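Local coordinates for protein inorganic polyphosphate/ATP-glucomannokinase (Arthrobacter sp., PDB 1WOQ) that phosphorylates glucose and mannose, drawing the phosphoryl group from either inorganic polyphosphate or ATP, at residues P13-D18 with G26-L31; V54-A59 with T111-R116; A138-T143 with P215-V220. All coordinates share one frame; numbering follows the deposited sequence.

Contact 1. Residues P13-D18 with G26-L31; sequences PLIGID and GGIVDL
The β hairpin of strands 14-19 and 23-30 is zipped by two antiparallel hydrogen-bonded pairs, Leu14 with Val29 and Gly16 with Gly27. Each pair exchanges two backbone bonds: Val29 N reaches Leu14 O at 2.8 Å, and Gly16 N reaches Gly27 O at 3.0 Å. Between the two pairs, Ile15 faces Ile28 as a non-hydrogen-bonded pair, and the CA of Ile15 adds a C-H...O contact to Gly27 O at 3.5 Å. The hairpin opens the N-terminal sheet of an actin-like ATPase fold, where strand 78-82 continues it beyond 14-19 and strand 35-44 beyond 23-30.

Alternation of side chains divides the hairpin between two layers. Ile15 and Ile17 turn to the face packed by helix 51-66; Ile28, on that same face, lies side by side with Pro13, its CG2 3.7 Å from Pro13 CB. Ile17 is bent at chi2 (-66°), which swings CD1 over Gly26 to 3.7 Å from its CA, where the glycine has no side chain to stand in the way. Leu14 and Val29 occupy the other face, against helix 250-262. There the branch of Leu14 crosses Leu31 obliquely, with Leu14 CD1 4.1 Å from Leu31 CD1, and the same helix packs on both leucines. Asp30 turns away from strand 14-18, its carboxylate taken by Lys32 N and Lys33 NZ.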
loop_
_atom_site.group_PDB
_atom_site.type_symbol
_atom_site.label_atom_id
_atom_site.label_comp_id
_atom_site.label_asym_id
_atom_site.label_seq_id
_atom_site.Cartn_x
_atom_site.Cartn_y
_atom_site.Cartn_z
ATOM N N PRO A 13 -5.279 19.960 5.000
ATOM C CA PRO A 13 -4.976 18.731 4.265
ATOM C C PRO A 13 -3.504 18.375 4.447
ATOM O O PRO A 13 -2.721 19.180 4.958
ATOM C CB PRO A 13 -5.312 19.106 2.827
ATOM C CG PRO A 13 -4.924 20.550 2.771
ATOM C CD PRO A 13 -5.486 21.089 4.075
ATOM N N LEU A 14 -3.134 17.163 4.048
ATOM C CA LEU A 14 -1.753 16.713 4.158
ATOM C C LEU A 14 -1.357 16.022 2.865
ATOM O O LEU A 14 -2.184 15.378 2.223
ATOM C CB LEU A 14 -1.594 15.730 5.321
ATOM C CG LEU A 14 -1.671 16.272 6.752
ATOM C CD1 LEU A 14 -1.627 15.107 7.730
ATOM C CD2 LEU A 14 -0.517 17.229 7.017
ATOM N N ILE A 15 -0.092 16.157 2.485
ATOM C CA ILE A 15 0.392 15.514 1.274
ATOM C C ILE A 15 0.760 14.068 1.579
ATOM O O ILE A 15 1.413 13.782 2.583
ATOM C CB ILE A 15 1.643 16.235 0.707
ATOM C CG1 ILE A 15 1.251 17.619 0.181
ATOM C CG2 ILE A 15 2.281 15.386 -0.402
ATOM C CD1 ILE A 15 2.437 18.490 -0.229
ATOM N N GLY A 16 0.310 13.164 0.714
ATOM C CA GLY A 16 0.616 11.752 0.862
ATOM C C GLY A 16 1.313 11.314 -0.413
ATOM O O GLY A 16 0.914 11.723 -1.501
ATOM N N ILE A 17 2.353 10.493 -0.286
ATOM C CA ILE A 17 3.117 10.016 -1.437
ATOM C C ILE A 17 3.138 8.490 -1.429
ATOM O O ILE A 17 3.389 7.880 -0.395
ATOM C CB ILE A 17 4.580 10.535 -1.382
ATOM C CG1 ILE A 17 4.594 12.066 -1.318
ATOM C CG2 ILE A 17 5.357 10.057 -2.609
ATOM C CD1 ILE A 17 4.068 12.747 -2.571
ATOM N N ASP A 18 2.885 7.879 -2.585
ATOM C CA ASP A 18 2.871 6.422 -2.697
ATOM C C ASP A 18 3.970 5.975 -3.663
ATOM O O ASP A 18 3.929 6.286 -4.855
ATOM C CB ASP A 18 1.480 5.973 -3.181
ATOM C CG ASP A 18 1.281 4.463 -3.129
ATOM O OD1 ASP A 18 1.877 3.785 -2.269
ATOM O OD2 ASP A 18 0.494 3.952 -3.950
ATOM N N GLY A 26 1.483 11.206 -5.867
ATOM C CA GLY A 26 1.114 11.885 -4.643
ATOM C C GLY A 26 -0.164 12.670 -4.821
ATOM O O GLY A 26 -0.639 12.875 -5.941
ATOM N N GLY A 27 -0.718 13.110 -3.702
ATOM C CA GLY A 27 -1.939 13.883 -3.742
ATOM C C GLY A 27 -2.089 14.658 -2.454
ATOM O O GLY A 27 -1.463 14.328 -1.448
ATOM N N ILE A 28 -2.902 15.707 -2.497
ATOM C CA ILE A 28 -3.172 16.522 -1.322
ATOM C C ILE A 28 -4.432 15.885 -0.755
ATOM O O ILE A 28 -5.469 15.844 -1.417
ATOM C CB ILE A 28 -3.412 17.994 -1.725
ATOM C CG1 ILE A 28 -2.107 18.573 -2.287
ATOM C CG2 ILE A 28 -3.885 18.808 -0.525
ATOM C CD1 ILE A 28 -2.260 19.926 -2.961
ATOM N N VAL A 29 -4.325 15.365 0.462
ATOM C CA VAL A 29 -5.434 14.660 1.086
ATOM C C VAL A 29 -6.237 15.440 2.113
ATOM O O VAL A 29 -5.684 16.033 3.041
ATOM C CB VAL A 29 -4.929 13.361 1.758
ATOM C CG1 VAL A 29 -6.100 12.555 2.311
ATOM C CG2 VAL A 29 -4.140 12.528 0.752
ATOM N N ASP A 30 -7.552 15.426 1.924
ATOM C CA ASP A 30 -8.489 16.070 2.836
ATOM C C ASP A 30 -8.924 14.925 3.748
ATOM O O ASP A 30 -9.712 14.071 3.340
ATOM C CB ASP A 30 -9.697 16.602 2.068
ATOM C CG ASP A 30 -10.721 17.260 2.973
ATOM O OD1 ASP A 30 -11.013 16.699 4.050
ATOM O OD2 ASP A 30 -11.241 18.332 2.605
ATOM N N LEU A 31 -8.399 14.896 4.968
ATOM C CA LEU A 31 -8.720 13.822 5.897
ATOM C C LEU A 31 -10.167 13.814 6.379
ATOM O O LEU A 31 -10.620 12.842 6.983
ATOM C CB LEU A 31 -7.757 13.849 7.086
ATOM C CG LEU A 31 -6.337 13.384 6.723
ATOM C CD1 LEU A 31 -5.426 13.461 7.934
ATOM C CD2 LEU A 31 -6.394 11.957 6.196
#

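Contact 2. Residues V54-A59 with T111-R116; sequences VAEAVA and TARLGR
Arg113 reaches across from helix 106-114 to helix 51-66 and buries more surface than any other residue here, followed by Leu114 and Ala59. Its CG stands anti to the backbone N (chi1 -179°) and the chain bends at chi2, which lays the guanidinium over Ala59: the methyl CB sits over the centre of one face, 3.6 Å above the plane. The edge of the same group grips Glu56 side-on in a salt bridge, with Arg113 NE 2.8 Å from Glu56 OE2 and Arg113 NH2 3.0 Å from Glu56 OE1. Both oxygens lie close to the guanidinium plane, but the carboxylate is turned 42° from it. OE1 is met on its syn side, somewhat out of the carboxylate plane; because of the turn, OE2 is approached from above that plane. One face against a methyl and one edge against a carboxylate together restrict the rotation of the arginine head, although both charged residues lie at the surface.

Leu114 works deeper in. Its CD2 presses on the backbone of helix 51-66, 3.4 Å from Ala59 CA, and its CD1 meets Val58 CG1 at 4.2 Å, the two side chains crossing at about a right angle. The small side chain of Ala59 thus faces both partners, arginine and leucine. Helix 106-114 ends here, Gly115 departing with positive phi, and the chain runs on to edge strand 118-122. Helix-on-helix packing, beside the sheet whose parallel strands 78-82 and 118-122 are joined through helix 106-114 in a β-α-β crossover, belongs to the N-terminal lobe of the actin-like ATPase fold.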
loop_
_atom_site.group_PDB
_atom_site.type_symbol
_atom_site.label_atom_id
_atom_site.label_comp_id
_atom_site.label_asym_id
_atom_site.label_seq_id
_atom_site.Cartn_x
_atom_site.Cartn_y
_atom_site.Cartn_z
ATOM N N VAL A 54 15.153 7.717 -5.959
ATOM C CA VAL A 54 13.788 7.783 -5.444
ATOM C C VAL A 54 13.577 9.082 -4.666
ATOM O O VAL A 54 12.525 9.707 -4.761
ATOM C CB VAL A 54 13.487 6.580 -4.525
ATOM C CG1 VAL A 54 12.152 6.773 -3.817
ATOM C CG2 VAL A 54 13.465 5.301 -5.357
ATOM N N ALA A 55 14.579 9.489 -3.895
ATOM C CA ALA A 55 14.470 10.725 -3.120
ATOM C C ALA A 55 14.223 11.908 -4.051
ATOM O O ALA A 55 13.411 12.786 -3.754
ATOM C CB ALA A 55 15.740 10.953 -2.308
ATOM N N GLU A 56 14.930 11.936 -5.175
ATOM C CA GLU A 56 14.757 13.016 -6.139
ATOM C C GLU A 56 13.347 13.022 -6.721
ATOM O O GLU A 56 12.733 14.078 -6.859
ATOM C CB GLU A 56 15.782 12.892 -7.269
ATOM C CG GLU A 56 17.209 13.215 -6.851
ATOM C CD GLU A 56 17.336 14.593 -6.223
ATOM O OE1 GLU A 56 16.814 15.565 -6.811
ATOM O OE2 GLU A 56 17.963 14.704 -5.143
ATOM N N ALA A 57 12.832 11.841 -7.055
ATOM C CA ALA A 57 11.486 11.724 -7.625
ATOM C C ALA A 57 10.423 12.180 -6.624
ATOM O O ALA A 57 9.470 12.875 -6.980
ATOM C CB ALA A 57 11.218 10.282 -8.054
ATOM N N VAL A 58 10.584 11.778 -5.367
ATOM C CA VAL A 58 9.633 12.176 -4.340
ATOM C C VAL A 58 9.652 13.693 -4.191
ATOM O O VAL A 58 8.605 14.329 -4.075
ATOM C CB VAL A 58 9.965 11.504 -2.992
ATOM C CG1 VAL A 58 9.099 12.090 -1.879
ATOM C CG2 VAL A 58 9.724 10.004 -3.106
ATOM N N ALA A 59 10.848 14.276 -4.211
ATOM C CA ALA A 59 10.979 15.721 -4.093
ATOM C C ALA A 59 10.204 16.437 -5.195
ATOM O O ALA A 59 9.548 17.446 -4.941
ATOM C CB ALA A 59 12.446 16.125 -4.143
ATOM N N THR A 111 13.353 13.410 4.738
ATOM C CA THR A 111 13.191 14.653 5.486
ATOM C C THR A 111 14.295 15.627 5.075
ATOM O O THR A 111 14.048 16.817 4.891
ATOM C CB THR A 111 13.259 14.408 7.011
ATOM O OG1 THR A 111 12.162 13.577 7.409
ATOM C CG2 THR A 111 13.180 15.731 7.775
ATOM N N ALA A 112 15.508 15.106 4.916
ATOM C CA ALA A 112 16.655 15.924 4.526
ATOM C C ALA A 112 16.493 16.476 3.114
ATOM O O ALA A 112 16.812 17.636 2.850
ATOM C CB ALA A 112 17.933 15.100 4.617
ATOM N N ARG A 113 15.996 15.643 2.207
ATOM C CA ARG A 113 15.814 16.071 0.826
ATOM C C ARG A 113 14.649 17.038 0.632
ATOM O O ARG A 113 14.754 17.994 -0.140
ATOM C CB ARG A 113 15.620 14.858 -0.088
ATOM C CG ARG A 113 15.455 15.232 -1.566
ATOM C CD ARG A 113 16.705 15.931 -2.100
ATOM N NE ARG A 113 16.547 16.406 -3.476
ATOM C CZ ARG A 113 15.867 17.496 -3.827
ATOM N NH1 ARG A 113 15.271 18.244 -2.909
ATOM N NH2 ARG A 113 15.780 17.839 -5.107
ATOM N N LEU A 114 13.542 16.797 1.328
ATOM C CA LEU A 114 12.362 17.652 1.193
ATOM C C LEU A 114 12.372 18.923 2.034
ATOM O O LEU A 114 11.623 19.865 1.753
ATOM C CB LEU A 114 11.093 16.858 1.517
ATOM C CG LEU A 114 10.690 15.740 0.552
ATOM C CD1 LEU A 114 9.434 15.050 1.060
ATOM C CD2 LEU A 114 10.442 16.319 -0.820
ATOM N N GLY A 115 13.197 18.952 3.074
ATOM C CA GLY A 115 13.248 20.133 3.919
ATOM C C GLY A 115 12.032 20.276 4.814
ATOM O O GLY A 115 11.664 21.378 5.213
ATOM N N ARG A 116 11.397 19.150 5.125
ATOM C CA ARG A 116 10.224 19.128 5.989
ATOM C C ARG A 116 10.113 17.707 6.529
ATOM O O ARG A 116 10.652 16.776 5.935
ATOM C CB ARG A 116 8.964 19.493 5.191
ATOM C CG ARG A 116 8.634 18.505 4.079
ATOM C CD ARG A 116 7.833 19.157 2.956
ATOM N NE ARG A 116 6.481 19.544 3.348
ATOM C CZ ARG A 116 5.627 20.155 2.531
ATOM N NH1 ARG A 116 5.995 20.448 1.289
ATOM N NH2 ARG A 116 4.404 20.456 2.941
#

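Contact 3. Residues A138-T143 with P215-V220; sequences AGVKGT and PELFIV
Glu216 folds back over the chain that leads from Lys141 to Thr143 and lies against all three of its residues. Chi1 (-60°) sets CG anti to the carbonyl carbon, against the 141-142 backbone, 3.3 Å from Lys141 O and 4.0 Å from Gly142 CA; the bend at chi2 (-59°) then turns the carboxylate toward a bridging water, which donates to Glu216 OE2 and accepts from Thr143 N, at 2.9 Å from each atom. The backbone of the glutamate is held as well: Glu216 N gives a hydrogen bond to Thr143 O at 2.7 Å. Glu216 thus engages Thr143 twice, its N directly at the carbonyl and its carboxylate through water at the N-H.

This is where strands 143-149 and 217-221 begin their parallel pairing, carried on by backbone hydrogen bonds of Leu217 and Ile219 with Leu145, in the second five-stranded sheet of the actin-like fold.

On one flank the CG2 methyl of Thr143 rests 4.0 Å from Pro215 CB; Phe157 and Phe159 of the next strand also pack on the threonine. Pro215 CG in turn lies over one face of the Phe218 ring, offset toward the rim, and Phe206 of helix 195-213 meets Phe218 edge-to-face. Val140 approaches from the loop before strand 143-149. With CG1 anti to the backbone N (chi1 -177°), it directs CG1 at Glu216 CB, and CG2 at Leu217 CD2, 4.3 Å off.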
loop_
_atom_site.group_PDB
_atom_site.type_symbol
_atom_site.label_atom_id
_atom_site.label_comp_id
_atom_site.label_asym_id
_atom_site.label_seq_id
_atom_site.Cartn_x
_atom_site.Cartn_y
_atom_site.Cartn_z
ATOM N N ALA A 138 -14.528 0.073 7.209
ATOM C CA ALA A 138 -15.210 0.951 8.152
ATOM C C ALA A 138 -16.376 0.233 8.823
ATOM O O ALA A 138 -17.200 -0.381 8.152
ATOM C CB ALA A 138 -15.711 2.209 7.434
ATOM N N GLY A 139 -16.430 0.310 10.147
ATOM C CA GLY A 139 -17.515 -0.322 10.877
ATOM C C GLY A 139 -17.371 -1.815 11.097
ATOM O O GLY A 139 -18.271 -2.456 11.639
ATOM N N VAL A 140 -16.246 -2.380 10.674
ATOM C CA VAL A 140 -16.017 -3.805 10.858
ATOM C C VAL A 140 -15.024 -4.014 11.993
ATOM O O VAL A 140 -13.882 -3.558 11.921
ATOM C CB VAL A 140 -15.449 -4.460 9.583
ATOM C CG1 VAL A 140 -15.299 -5.962 9.800
ATOM C CG2 VAL A 140 -16.360 -4.179 8.398
ATOM N N LYS A 141 -15.464 -4.690 13.049
ATOM C CA LYS A 141 -14.584 -4.950 14.180
ATOM C C LYS A 141 -13.879 -6.281 13.967
ATOM O O LYS A 141 -14.166 -7.000 13.009
ATOM C CB LYS A 141 -15.378 -4.985 15.487
ATOM C CG LYS A 141 -16.554 -5.946 15.483
ATOM C CD LYS A 141 -17.224 -6.042 16.859
ATOM C CE LYS A 141 -17.766 -4.699 17.347
ATOM N NZ LYS A 141 -16.696 -3.719 17.689
ATOM N N GLY A 142 -12.952 -6.599 14.858
ATOM C CA GLY A 142 -12.233 -7.849 14.738
ATOM C C GLY A 142 -11.152 -7.793 13.680
ATOM O O GLY A 142 -10.724 -6.720 13.260
ATOM N N THR A 143 -10.725 -8.965 13.235
ATOM C CA THR A 143 -9.666 -9.071 12.243
ATOM C C THR A 143 -10.120 -8.841 10.813
ATOM O O THR A 143 -11.000 -9.536 10.309
ATOM C CB THR A 143 -9.004 -10.452 12.331
ATOM O OG1 THR A 143 -8.485 -10.634 13.650
ATOM C CG2 THR A 143 -7.869 -10.580 11.317
ATOM N N PRO A 215 -10.346 -14.409 9.703
ATOM C CA PRO A 215 -10.751 -13.006 9.645
ATOM C C PRO A 215 -12.246 -12.785 9.472
ATOM O O PRO A 215 -12.984 -13.672 9.029
ATOM C CB PRO A 215 -9.942 -12.464 8.467
ATOM C CG PRO A 215 -9.875 -13.642 7.552
ATOM C CD PRO A 215 -9.606 -14.804 8.489
ATOM N N GLU A 216 -12.682 -11.588 9.837
ATOM C CA GLU A 216 -14.082 -11.206 9.704
ATOM C C GLU A 216 -14.329 -10.815 8.250
ATOM O O GLU A 216 -15.445 -10.934 7.741
ATOM C CB GLU A 216 -14.388 -9.998 10.593
ATOM C CG GLU A 216 -14.155 -10.215 12.079
ATOM C CD GLU A 216 -14.990 -11.348 12.638
ATOM O OE1 GLU A 216 -16.193 -11.420 12.301
ATOM O OE2 GLU A 216 -14.447 -12.159 13.418
ATOM N N LEU A 217 -13.273 -10.357 7.584
ATOM C CA LEU A 217 -13.387 -9.899 6.205
ATOM C C LEU A 217 -12.044 -9.833 5.489
ATOM O O LEU A 217 -11.014 -9.565 6.101
ATOM C CB LEU A 217 -14.010 -8.496 6.187
ATOM C CG LEU A 217 -14.159 -7.748 4.858
ATOM C CD1 LEU A 217 -15.251 -8.408 4.036
ATOM C CD2 LEU A 217 -14.506 -6.279 5.116
ATOM N N PHE A 218 -12.079 -10.086 4.186
ATOM C CA PHE A 218 -10.901 -9.997 3.327
ATOM C C PHE A 218 -11.226 -8.840 2.391
ATOM O O PHE A 218 -12.334 -8.772 1.865
ATOM C CB PHE A 218 -10.735 -11.251 2.460
ATOM C CG PHE A 218 -9.943 -12.355 3.098
ATOM C CD1 PHE A 218 -10.450 -13.653 3.128
ATOM C CD2 PHE A 218 -8.664 -12.124 3.597
ATOM C CE1 PHE A 218 -9.695 -14.708 3.642
ATOM C CE2 PHE A 218 -7.900 -13.174 4.111
ATOM C CZ PHE A 218 -8.419 -14.468 4.133
ATOM N N ILE A 219 -10.280 -7.931 2.193
ATOM C CA ILE A 219 -10.482 -6.820 1.270
ATOM C C ILE A 219 -9.337 -6.938 0.273
ATOM O O ILE A 219 -8.175 -6.950 0.664
ATOM C CB ILE A 219 -10.402 -5.455 1.976
ATOM C CG1 ILE A 219 -11.532 -5.328 3.001
ATOM C CG2 ILE A 219 -10.499 -4.336 0.945
ATOM C CD1 ILE A 219 -11.428 -4.095 3.882
ATOM N N VAL A 220 -9.665 -7.047 -1.009
ATOM C CA VAL A 220 -8.636 -7.194 -2.025
ATOM C C VAL A 220 -8.294 -5.879 -2.706
ATOM O O VAL A 220 -9.145 -5.254 -3.343
ATOM C CB VAL A 220 -9.056 -8.226 -3.091
ATOM C CG1 VAL A 220 -7.934 -8.406 -4.108
ATOM C CG2 VAL A 220 -9.391 -9.558 -2.419
HETATM O O HOH W 1 -11.952 -11.267 14.477
#

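The three contacts follow one another in series along the chain and divide between two sheets of the same strand order. Contacts 1 and 2 share the first: contact 1 is its opening hairpin, and contact 2 joins two helices that pack beside it. Their centres are 15 Å apart, and Ile15 touches Arg116. Contact 3 starts the parallel pairing of strands 143-149 and 217-221 in the second sheet, with its centre 25 Å from that of contact 1 and 35 Å from that of contact 2, on the opposite side of the chain's centre from the latter. Glucose is bound between the two lobes, about 14 Å from the Ile17 side chain, consistent with the cleft of actin-like kinases.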